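PDB 1PVT: sugar-phosphate aldolase from Thermotoga maritima, which is a member of the class II aldolase and adducin family, with a mixed alpha/beta fold. Local coordinates for residues Tyr41-Val46 and His89-His94; Lys149-Val154 and Val210-Lys215; Ser163-Glu168 and Asp187-Asp192. All coordinates share one frame; numbering follows the deposited sequence.

Contact 1 of 3, residues Tyr41-Val46 and His89-His94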
loop_
_atom_site.group_PDB
_atom_site.type_symbol
_atom_site.label_atom_id
_atom_site.label_comp_id
_atom_site.label_asym_id
_atom_site.label_seq_id
_atom_site.Cartn_x
_atom_site.Cartn_y
_atom_site.Cartn_z
ATOM N N TYR A 41 4.204 6.119 24.954
ATOM C CA TYR A 41 3.272 5.020 25.148
ATOM C C TYR A 41 1.991 5.550 25.762
ATOM O O TYR A 41 2.005 6.124 26.854
ATOM C CB TYR A 41 3.877 3.925 26.036
ATOM C CG TYR A 41 3.663 2.566 25.422
ATOM C CD1 TYR A 41 4.705 1.899 24.763
ATOM C CD2 TYR A 41 2.388 1.991 25.398
ATOM C CE1 TYR A 41 4.479 0.697 24.091
ATOM C CE2 TYR A 41 2.148 0.795 24.728
ATOM C CZ TYR A 41 3.194 0.152 24.076
ATOM O OH TYR A 41 2.946 -1.027 23.411
ATOM N N GLU A 42 0.882 5.357 25.055
ATOM C CA GLU A 42 -0.398 5.852 25.525
ATOM C C GLU A 42 -1.590 5.063 24.986
ATOM O O GLU A 42 -2.198 5.463 23.994
ATOM C CB GLU A 42 -0.519 7.325 25.126
ATOM C CG GLU A 42 0.519 8.223 25.801
ATOM C CD GLU A 42 0.821 9.503 25.027
ATOM O OE1 GLU A 42 -0.133 10.213 24.632
ATOM O OE2 GLU A 42 2.023 9.801 24.828
ATOM N N VAL A 43 -1.934 3.953 25.635
ATOM C CA VAL A 43 -3.064 3.151 25.182
ATOM C C VAL A 43 -4.367 3.896 25.419
ATOM O O VAL A 43 -4.754 4.149 26.557
ATOM C CB VAL A 43 -3.120 1.807 25.903
ATOM C CG1 VAL A 43 -4.319 1.013 25.427
ATOM C CG2 VAL A 43 -1.847 1.041 25.636
ATOM N N LYS A 44 -5.039 4.244 24.329
ATOM C CA LYS A 44 -6.289 4.984 24.401
ATOM C C LYS A 44 -7.450 4.032 24.186
ATOM O O LYS A 44 -8.537 4.231 24.721
ATOM C CB LYS A 44 -6.306 6.074 23.321
ATOM C CG LYS A 44 -7.140 7.338 23.630
ATOM C CD LYS A 44 -8.648 7.078 23.766
ATOM C CE LYS A 44 -9.074 6.963 25.230
ATOM N NZ LYS A 44 -8.798 8.205 26.014
ATOM N N SER A 45 -7.223 2.989 23.401
ATOM C CA SER A 45 -8.294 2.050 23.143
ATOM C C SER A 45 -7.846 0.642 22.783
ATOM O O SER A 45 -6.740 0.417 22.295
ATOM C CB SER A 45 -9.203 2.599 22.044
ATOM O OG SER A 45 -10.311 1.747 21.839
ATOM N N VAL A 46 -8.741 -0.301 23.046
ATOM C CA VAL A 46 -8.531 -1.714 22.768
ATOM C C VAL A 46 -9.617 -2.166 21.805
ATOM O O VAL A 46 -10.796 -1.839 21.977
ATOM C CB VAL A 46 -8.641 -2.551 24.053
ATOM C CG1 VAL A 46 -8.899 -4.021 23.710
ATOM C CG2 VAL A 46 -7.363 -2.408 24.862
ATOM N N HIS A 89 -7.124 -9.335 20.022
ATOM C CA HIS A 89 -7.075 -7.934 20.378
ATOM C C HIS A 89 -5.829 -7.178 19.989
ATOM O O HIS A 89 -4.705 -7.700 20.000
ATOM C CB HIS A 89 -7.340 -7.775 21.872
ATOM C CG HIS A 89 -8.735 -8.146 22.265
ATOM N ND1 HIS A 89 -9.843 -7.483 21.779
ATOM C CD2 HIS A 89 -9.207 -9.135 23.061
ATOM C CE1 HIS A 89 -10.938 -8.047 22.259
ATOM N NE2 HIS A 89 -10.581 -9.052 23.039
ATOM N N TYR A 90 -6.077 -5.930 19.616
ATOM C CA TYR A 90 -5.039 -4.996 19.229
ATOM C C TYR A 90 -5.443 -3.721 19.942
ATOM O O TYR A 90 -6.638 -3.493 20.185
ATOM C CB TYR A 90 -5.036 -4.783 17.714
ATOM C CG TYR A 90 -6.169 -3.924 17.184
ATOM C CD1 TYR A 90 -6.077 -2.527 17.187
ATOM C CD2 TYR A 90 -7.308 -4.506 16.628
ATOM C CE1 TYR A 90 -7.085 -1.730 16.640
ATOM C CE2 TYR A 90 -8.324 -3.718 16.075
ATOM C CZ TYR A 90 -8.205 -2.331 16.082
ATOM O OH TYR A 90 -9.195 -1.559 15.505
ATOM N N GLU A 91 -4.462 -2.894 20.279
ATOM C CA GLU A 91 -4.747 -1.654 20.987
ATOM C C GLU A 91 -4.351 -0.392 20.215
ATOM O O GLU A 91 -3.363 -0.381 19.479
ATOM C CB GLU A 91 -4.065 -1.697 22.358
ATOM C CG GLU A 91 -2.630 -2.230 22.321
ATOM C CD GLU A 91 -2.052 -2.499 23.713
ATOM O OE1 GLU A 91 -0.815 -2.695 23.822
ATOM O OE2 GLU A 91 -2.838 -2.523 24.693
ATOM N N ILE A 92 -5.144 0.661 20.378
ATOM C CA ILE A 92 -4.887 1.920 19.706
ATOM C C ILE A 92 -4.130 2.894 20.598
ATOM O O ILE A 92 -4.608 3.268 21.668
ATOM C CB ILE A 92 -6.188 2.578 19.281
ATOM C CG1 ILE A 92 -6.907 1.673 18.284
ATOM C CG2 ILE A 92 -5.904 3.950 18.696
ATOM C CD1 ILE A 92 -8.265 2.204 17.832
ATOM N N LEU A 93 -2.944 3.296 20.144
ATOM C CA LEU A 93 -2.089 4.247 20.863
ATOM C C LEU A 93 -2.390 5.668 20.382
ATOM O O LEU A 93 -2.554 6.585 21.192
ATOM C CB LEU A 93 -0.606 3.929 20.626
ATOM C CG LEU A 93 0.078 2.839 21.465
ATOM C CD1 LEU A 93 -0.693 1.531 21.372
ATOM C CD2 LEU A 93 1.519 2.654 20.986
ATOM N N HIS A 94 -2.441 5.847 19.060
ATOM C CA HIS A 94 -2.765 7.142 18.464
ATOM C C HIS A 94 -3.877 6.952 17.425
ATOM O O HIS A 94 -4.018 5.870 16.837
ATOM C CB HIS A 94 -1.520 7.787 17.822
ATOM C CG HIS A 94 -1.778 9.144 17.220
ATOM N ND1 HIS A 94 -2.699 10.034 17.742
ATOM C CD2 HIS A 94 -1.229 9.766 16.147
ATOM C CE1 HIS A 94 -2.707 11.139 17.015
ATOM N NE2 HIS A 94 -1.824 11.003 16.041
#
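S45 and I92 form an antiparallel hydrogen-bonded pair, with CA atoms 4.8 Å apart, and V46 follows opposite E91 as a non-hydrogen-bonded pair. The end-to-end directions of 41-46 and 89-93 differ by 141°, so the two chains run roughly antiparallel. I92 O is gripped by two amides: K44 N at 2.9 Å, almost in line with the carbonyl, and S45 N at 3.1 Å, which lies in the carbonyl plane on a lone pair. Two consecutive residues facing one partner define a classic beta bulge, which here sits where the loop 41-44 passes into strand 45-49. The return bond, I92 N to S45 O, is modelled doubtfully short at 2.5 Å. Beyond the bulge the pairing gives way to a CA-H...O contact, L93 CA to E42 O at 3.4 Å. The chain turns a corner at L93, and a second classic bulge places L93 and H94 against L81 of strand 79-84. Strand 45-49 edges the mixed sheet, and strand 89-92 joins it to 79-84.

E91 and V46 project from the same face of the sheet. The E91 side chain crosses that of V43 at about a right angle, E91 OE2 lying 3.8 Å from V43 CG2. E91 CG is wedged between the backbone N and the carbonyl carbon (chi1 44°), and the rest of the chain is extended, which carries the carboxylate alongside both V43 methyls. L93 CD2 sits over one face of the Y41 ring, offset toward its rim and 4.2 Å from CE2; the Y41 hydroxyl is hydrogen-bonded to that of Y59. On the sheet face opposite E91 and V46, S45 CB meets I92 CB at 4.1 Å. V46 CG1 approaches the H89 ring obliquely, and H89 ND1 is bonded to N47 O.

Contact 2 of 3, residues Lys149-Val154 and Val210-Lys215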
loop_
_atom_site.group_PDB
_atom_site.type_symbol
_atom_site.label_atom_id
_atom_site.label_comp_id
_atom_site.label_asym_id
_atom_site.label_seq_id
_atom_site.Cartn_x
_atom_site.Cartn_y
_atom_site.Cartn_z
ATOM N N LYS A 149 8.927 -2.308 -19.386
ATOM C CA LYS A 149 10.226 -1.913 -19.903
ATOM C C LYS A 149 10.076 -0.732 -20.839
ATOM O O LYS A 149 10.820 -0.597 -21.810
ATOM C CB LYS A 149 10.903 -3.084 -20.626
ATOM C CG LYS A 149 12.437 -2.962 -20.688
ATOM C CD LYS A 149 13.141 -4.309 -20.963
ATOM C CE LYS A 149 14.662 -4.207 -20.764
ATOM N NZ LYS A 149 15.379 -5.501 -20.955
ATOM N N ILE A 150 9.108 0.126 -20.537
ATOM C CA ILE A 150 8.864 1.306 -21.351
ATOM C C ILE A 150 9.968 2.317 -21.126
ATOM O O ILE A 150 10.237 3.164 -21.977
ATOM C CB ILE A 150 7.538 1.953 -21.009
ATOM C CG1 ILE A 150 6.412 0.961 -21.276
ATOM C CG2 ILE A 150 7.341 3.195 -21.852
ATOM C CD1 ILE A 150 5.048 1.485 -20.912
ATOM N N HIS A 151 10.592 2.238 -19.960
ATOM C CA HIS A 151 11.705 3.108 -19.634
ATOM C C HIS A 151 12.432 2.500 -18.461
ATOM O O HIS A 151 11.817 1.981 -17.527
ATOM C CB HIS A 151 11.252 4.536 -19.302
ATOM C CG HIS A 151 10.287 4.626 -18.164
ATOM N ND1 HIS A 151 10.184 5.747 -17.369
ATOM C CD2 HIS A 151 9.362 3.753 -17.704
ATOM C CE1 HIS A 151 9.238 5.561 -16.467
ATOM N NE2 HIS A 151 8.723 4.359 -16.649
ATOM N N PRO A 152 13.763 2.538 -18.508
ATOM C CA PRO A 152 14.616 1.990 -17.455
ATOM C C PRO A 152 13.992 2.121 -16.071
ATOM O O PRO A 152 13.815 1.133 -15.372
ATOM C CB PRO A 152 15.897 2.793 -17.614
ATOM C CG PRO A 152 15.983 2.926 -19.114
ATOM C CD PRO A 152 14.559 3.283 -19.502
ATOM N N GLU A 153 13.648 3.343 -15.694
ATOM C CA GLU A 153 13.037 3.613 -14.400
ATOM C C GLU A 153 12.263 2.455 -13.765
ATOM O O GLU A 153 12.353 2.242 -12.559
ATOM C CB GLU A 153 12.116 4.831 -14.518
ATOM C CG GLU A 153 12.814 6.174 -14.313
ATOM C CD GLU A 153 12.651 6.702 -12.892
ATOM O OE1 GLU A 153 11.563 7.248 -12.581
ATOM O OE2 GLU A 153 13.604 6.561 -12.085
ATOM N N VAL A 154 11.501 1.707 -14.556
ATOM C CA VAL A 154 10.726 0.601 -14.003
ATOM C C VAL A 154 11.601 -0.561 -13.557
ATOM O O VAL A 154 11.550 -0.996 -12.406
ATOM C CB VAL A 154 9.736 0.056 -15.019
ATOM C CG1 VAL A 154 8.734 -0.847 -14.320
ATOM C CG2 VAL A 154 9.054 1.193 -15.730
ATOM N N VAL A 210 4.811 3.830 -6.915
ATOM C CA VAL A 210 3.484 4.101 -7.440
ATOM C C VAL A 210 3.691 5.056 -8.602
ATOM O O VAL A 210 3.314 4.762 -9.733
ATOM C CB VAL A 210 2.603 4.782 -6.408
ATOM C CG1 VAL A 210 1.315 5.221 -7.050
ATOM C CG2 VAL A 210 2.322 3.835 -5.280
ATOM N N GLU A 211 4.308 6.200 -8.315
ATOM C CA GLU A 211 4.589 7.210 -9.334
ATOM C C GLU A 211 5.113 6.564 -10.600
ATOM O O GLU A 211 4.518 6.684 -11.670
ATOM C CB GLU A 211 5.631 8.195 -8.830
ATOM C CG GLU A 211 5.063 9.433 -8.237
ATOM C CD GLU A 211 6.125 10.486 -8.043
ATOM O OE1 GLU A 211 5.764 11.656 -7.791
ATOM O OE2 GLU A 211 7.326 10.144 -8.140
ATOM N N ILE A 212 6.238 5.871 -10.468
ATOM C CA ILE A 212 6.869 5.199 -11.597
ATOM C C ILE A 212 5.915 4.254 -12.328
ATOM O O ILE A 212 5.791 4.334 -13.547
ATOM C CB ILE A 212 8.163 4.467 -11.139
ATOM C CG1 ILE A 212 9.199 5.522 -10.737
ATOM C CG2 ILE A 212 8.724 3.600 -12.254
ATOM C CD1 ILE A 212 10.440 4.971 -10.113
ATOM N N LEU A 213 5.231 3.372 -11.609
ATOM C CA LEU A 213 4.291 2.486 -12.276
ATOM C C LEU A 213 3.296 3.310 -13.075
ATOM O O LEU A 213 3.002 3.007 -14.232
ATOM C CB LEU A 213 3.538 1.632 -11.266
ATOM C CG LEU A 213 4.293 0.391 -10.796
ATOM C CD1 LEU A 213 3.333 -0.511 -10.032
ATOM C CD2 LEU A 213 4.873 -0.364 -11.997
ATOM N N GLU A 214 2.780 4.361 -12.452
ATOM C CA GLU A 214 1.819 5.232 -13.114
ATOM C C GLU A 214 2.395 5.801 -14.401
ATOM O O GLU A 214 1.773 5.741 -15.462
ATOM C CB GLU A 214 1.452 6.401 -12.207
ATOM C CG GLU A 214 -0.027 6.547 -11.907
ATOM C CD GLU A 214 -0.904 6.388 -13.126
ATOM O OE1 GLU A 214 -1.033 5.247 -13.620
ATOM O OE2 GLU A 214 -1.469 7.402 -13.586
ATOM N N LYS A 215 3.591 6.366 -14.292
ATOM C CA LYS A 215 4.235 6.972 -15.438
ATOM C C LYS A 215 4.317 5.978 -16.571
ATOM O O LYS A 215 3.965 6.300 -17.700
ATOM C CB LYS A 215 5.626 7.472 -15.064
ATOM C CG LYS A 215 6.086 8.599 -15.945
ATOM C CD LYS A 215 7.104 9.477 -15.236
ATOM C CE LYS A 215 7.456 10.739 -16.049
ATOM N NZ LYS A 215 8.251 11.744 -15.251
#
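Helix 152-157 and the loop leading into it lie against the long helix 203-224, and I212 of that helix gives the largest share of the interface. V154 and I212 have the nearest CA atoms, 6.5 Å apart, and together the segments bury 256 Å². The I212 side chain divides between two neighbours. Its CG2 branch, anti to the backbone N, reaches the backbone of the shorter helix 4.0 Å from V154 CA and meets V154 CG2 at 4.2 Å. The other branch, CG1 and CD1, meets the E153 carboxylate, with E153 OE1 3.5 Å from I212 CG1, and the two side chains cross at about a right angle. This is van der Waals packing of a short helix and its leading loop on the long helix; A216, one turn on from I212, continues it against H151 and V154. The imidazole of H151 turns its edge to the longer helix: I212 O lies near the ring plane, 4.3 Å from NE2, while K215 CB comes in obliquely at the same distance from CE1. Within its own segment the ring has E153 CB over one face, offset toward the rim. E153 OE1 and K215 NZ are 6.2 Å apart, opposite charges too distant to pair directly.

Contact 3 of 3, residues Ser163-Glu168 and Asp187-Asp192; sequences SVVEFE and DAVLWD
S163 O accepts the amide of L190 at 2.9 Å, one bond of the parallel pairing that closes the beta-alpha-beta unit of strand 163-165, helix 173-182 and strand 188-191. The strand axes approach to 4.6 Å, with a marked twist between them. L190 uses both backbone polar atoms on this neighbour: its N-H goes to S163 O with 164° at the hydrogen, and its O receives V165 N at 2.9 Å, more bent at 140°. CA-H...O contacts supplement each carbonyl, from V189 CA to S163 O and from V164 CA to L190 O. The third amide, D192 N, reaches V165 O only weakly, at 3.3 Å. Side-chain donors are met beyond the pair, also by weak bonds: S163 OG with K182 O and W191 NE1 with T179 OG1, both acceptors on helix 173-182. The acid E166 forms salt bridges to K178 and K182 of the same helix. F167 and W191 meet obliquely, in a spot modelled too tightly to interpret further, and H194 stacks on the phenylalanine. S163 OG stands between its backbone N and carbonyl carbon (chi1 56°), which brings it 3.5 Å from V189 CG2.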
loop_
_atom_site.group_PDB
_atom_site.type_symbol
_atom_site.label_atom_id
_atom_site.label_comp_id
_atom_site.label_asym_id
_atom_site.label_seq_id
_atom_site.Cartn_x
_atom_site.Cartn_y
_atom_site.Cartn_z
ATOM N N SER A 163 3.131 -8.463 -10.188
ATOM C CA SER A 163 2.145 -9.522 -10.318
ATOM C C SER A 163 0.744 -8.993 -10.037
ATOM O O SER A 163 0.563 -8.080 -9.229
ATOM C CB SER A 163 2.473 -10.650 -9.348
ATOM O OG SER A 163 2.550 -10.146 -8.027
ATOM N N VAL A 164 -0.243 -9.567 -10.714
ATOM C CA VAL A 164 -1.625 -9.156 -10.534
ATOM C C VAL A 164 -2.258 -10.091 -9.524
ATOM O O VAL A 164 -1.785 -11.202 -9.333
ATOM C CB VAL A 164 -2.408 -9.245 -11.848
ATOM C CG1 VAL A 164 -3.816 -8.740 -11.642
ATOM C CG2 VAL A 164 -1.709 -8.446 -12.923
ATOM N N VAL A 165 -3.329 -9.642 -8.883
ATOM C CA VAL A 165 -4.014 -10.453 -7.884
ATOM C C VAL A 165 -5.533 -10.409 -8.059
ATOM O O VAL A 165 -6.141 -9.341 -7.979
ATOM C CB VAL A 165 -3.670 -9.968 -6.459
ATOM C CG1 VAL A 165 -4.514 -10.712 -5.432
ATOM C CG2 VAL A 165 -2.192 -10.178 -6.184
ATOM N N GLU A 166 -6.143 -11.573 -8.289
ATOM C CA GLU A 166 -7.592 -11.661 -8.466
ATOM C C GLU A 166 -8.261 -11.119 -7.205
ATOM O O GLU A 166 -8.217 -11.740 -6.139
ATOM C CB GLU A 166 -8.034 -13.111 -8.699
ATOM C CG GLU A 166 -6.957 -14.045 -9.253
ATOM C CD GLU A 166 -5.898 -14.418 -8.211
ATOM O OE1 GLU A 166 -6.283 -14.804 -7.079
ATOM O OE2 GLU A 166 -4.685 -14.334 -8.524
ATOM N N PHE A 167 -8.874 -9.949 -7.344
ATOM C CA PHE A 167 -9.549 -9.276 -6.245
ATOM C C PHE A 167 -10.893 -9.932 -5.950
ATOM O O PHE A 167 -11.768 -9.979 -6.817
ATOM C CB PHE A 167 -9.767 -7.807 -6.613
ATOM C CG PHE A 167 -10.003 -6.911 -5.430
ATOM C CD1 PHE A 167 -8.948 -6.215 -4.848
ATOM C CD2 PHE A 167 -11.280 -6.766 -4.895
ATOM C CE1 PHE A 167 -9.163 -5.384 -3.749
ATOM C CE2 PHE A 167 -11.503 -5.938 -3.795
ATOM C CZ PHE A 167 -10.443 -5.245 -3.222
ATOM N N GLU A 168 -11.061 -10.420 -4.724
ATOM C CA GLU A 168 -12.306 -11.075 -4.333
ATOM C C GLU A 168 -13.022 -10.339 -3.200
ATOM O O GLU A 168 -14.123 -9.812 -3.379
ATOM C CB GLU A 168 -12.029 -12.517 -3.888
ATOM C CG GLU A 168 -11.276 -13.396 -4.893
ATOM C CD GLU A 168 -12.100 -13.768 -6.118
ATOM O OE1 GLU A 168 -13.302 -14.072 -5.959
ATOM O OE2 GLU A 168 -11.537 -13.774 -7.237
ATOM N N ASP A 187 8.307 -5.945 -5.384
ATOM C CA ASP A 187 7.996 -4.678 -4.743
ATOM C C ASP A 187 6.692 -3.989 -5.121
ATOM O O ASP A 187 6.531 -2.795 -4.866
ATOM C CB ASP A 187 9.152 -3.700 -4.908
ATOM C CG ASP A 187 10.132 -3.767 -3.748
ATOM O OD1 ASP A 187 9.721 -4.178 -2.636
ATOM O OD2 ASP A 187 11.308 -3.396 -3.940
ATOM N N ALA A 188 5.752 -4.737 -5.697
ATOM C CA ALA A 188 4.461 -4.176 -6.077
ATOM C C ALA A 188 3.479 -5.230 -6.579
ATOM O O ALA A 188 3.848 -6.137 -7.326
ATOM C CB ALA A 188 4.652 -3.101 -7.140
ATOM N N VAL A 189 2.224 -5.098 -6.163
ATOM C CA VAL A 189 1.176 -6.013 -6.586
ATOM C C VAL A 189 -0.003 -5.210 -7.085
ATOM O O VAL A 189 -0.434 -4.270 -6.421
ATOM C CB VAL A 189 0.707 -6.909 -5.427
ATOM C CG1 VAL A 189 -0.758 -7.315 -5.625
ATOM C CG2 VAL A 189 1.584 -8.148 -5.360
ATOM N N LEU A 190 -0.521 -5.579 -8.252
ATOM C CA LEU A 190 -1.665 -4.887 -8.831
ATOM C C LEU A 190 -2.921 -5.658 -8.522
ATOM O O LEU A 190 -3.078 -6.770 -9.015
ATOM C CB LEU A 190 -1.534 -4.797 -10.348
ATOM C CG LEU A 190 -0.553 -3.802 -10.940
ATOM C CD1 LEU A 190 -0.253 -4.233 -12.347
ATOM C CD2 LEU A 190 -1.120 -2.392 -10.899
ATOM N N TRP A 191 -3.806 -5.096 -7.699
ATOM C CA TRP A 191 -5.067 -5.775 -7.403
ATOM C C TRP A 191 -5.915 -5.482 -8.610
ATOM O O TRP A 191 -6.490 -4.403 -8.729
ATOM C CB TRP A 191 -5.764 -5.211 -6.167
ATOM C CG TRP A 191 -5.048 -5.460 -4.883
ATOM C CD1 TRP A 191 -3.953 -6.259 -4.686
ATOM C CD2 TRP A 191 -5.369 -4.896 -3.607
ATOM N NE1 TRP A 191 -3.575 -6.221 -3.364
ATOM C CE2 TRP A 191 -4.429 -5.393 -2.681
ATOM C CE3 TRP A 191 -6.358 -4.017 -3.160
ATOM C CZ2 TRP A 191 -4.452 -5.039 -1.334
ATOM C CZ3 TRP A 191 -6.379 -3.667 -1.822
ATOM C CH2 TRP A 191 -5.431 -4.177 -0.924
ATOM N N ASP A 192 -5.973 -6.445 -9.518
ATOM C CA ASP A 192 -6.730 -6.286 -10.740
ATOM C C ASP A 192 -8.072 -5.613 -10.497
ATOM O O ASP A 192 -8.898 -6.110 -9.728
ATOM C CB ASP A 192 -6.934 -7.644 -11.412
ATOM C CG ASP A 192 -7.606 -7.522 -12.761
ATOM O OD1 ASP A 192 -8.822 -7.233 -12.780
ATOM O OD2 ASP A 192 -6.916 -7.699 -13.796
#

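In the fold
From the N terminus, contact 1 closes first, bringing 89-94 back to 41-46 across 42 intervening residues and tying the outermost strand 45-49 to its neighbour. Contact 2 opens later at 149-154 and closes only at 210-215. Contact 3 opens and closes within that interval, so it nests in contact 2 and no pair crosses. Contacts 1 and 3 reach opposite ends of the same mixed sheet, their centres 31 Å apart, while contact 2 joins helix 152-157 and its leading loop to helix 203-224. Contacts 2 and 3 are centred 17 Å apart and touch where L213 CD1 packs 4.1 Å from A188 CB, placing helix 203-224 against strand 188-191.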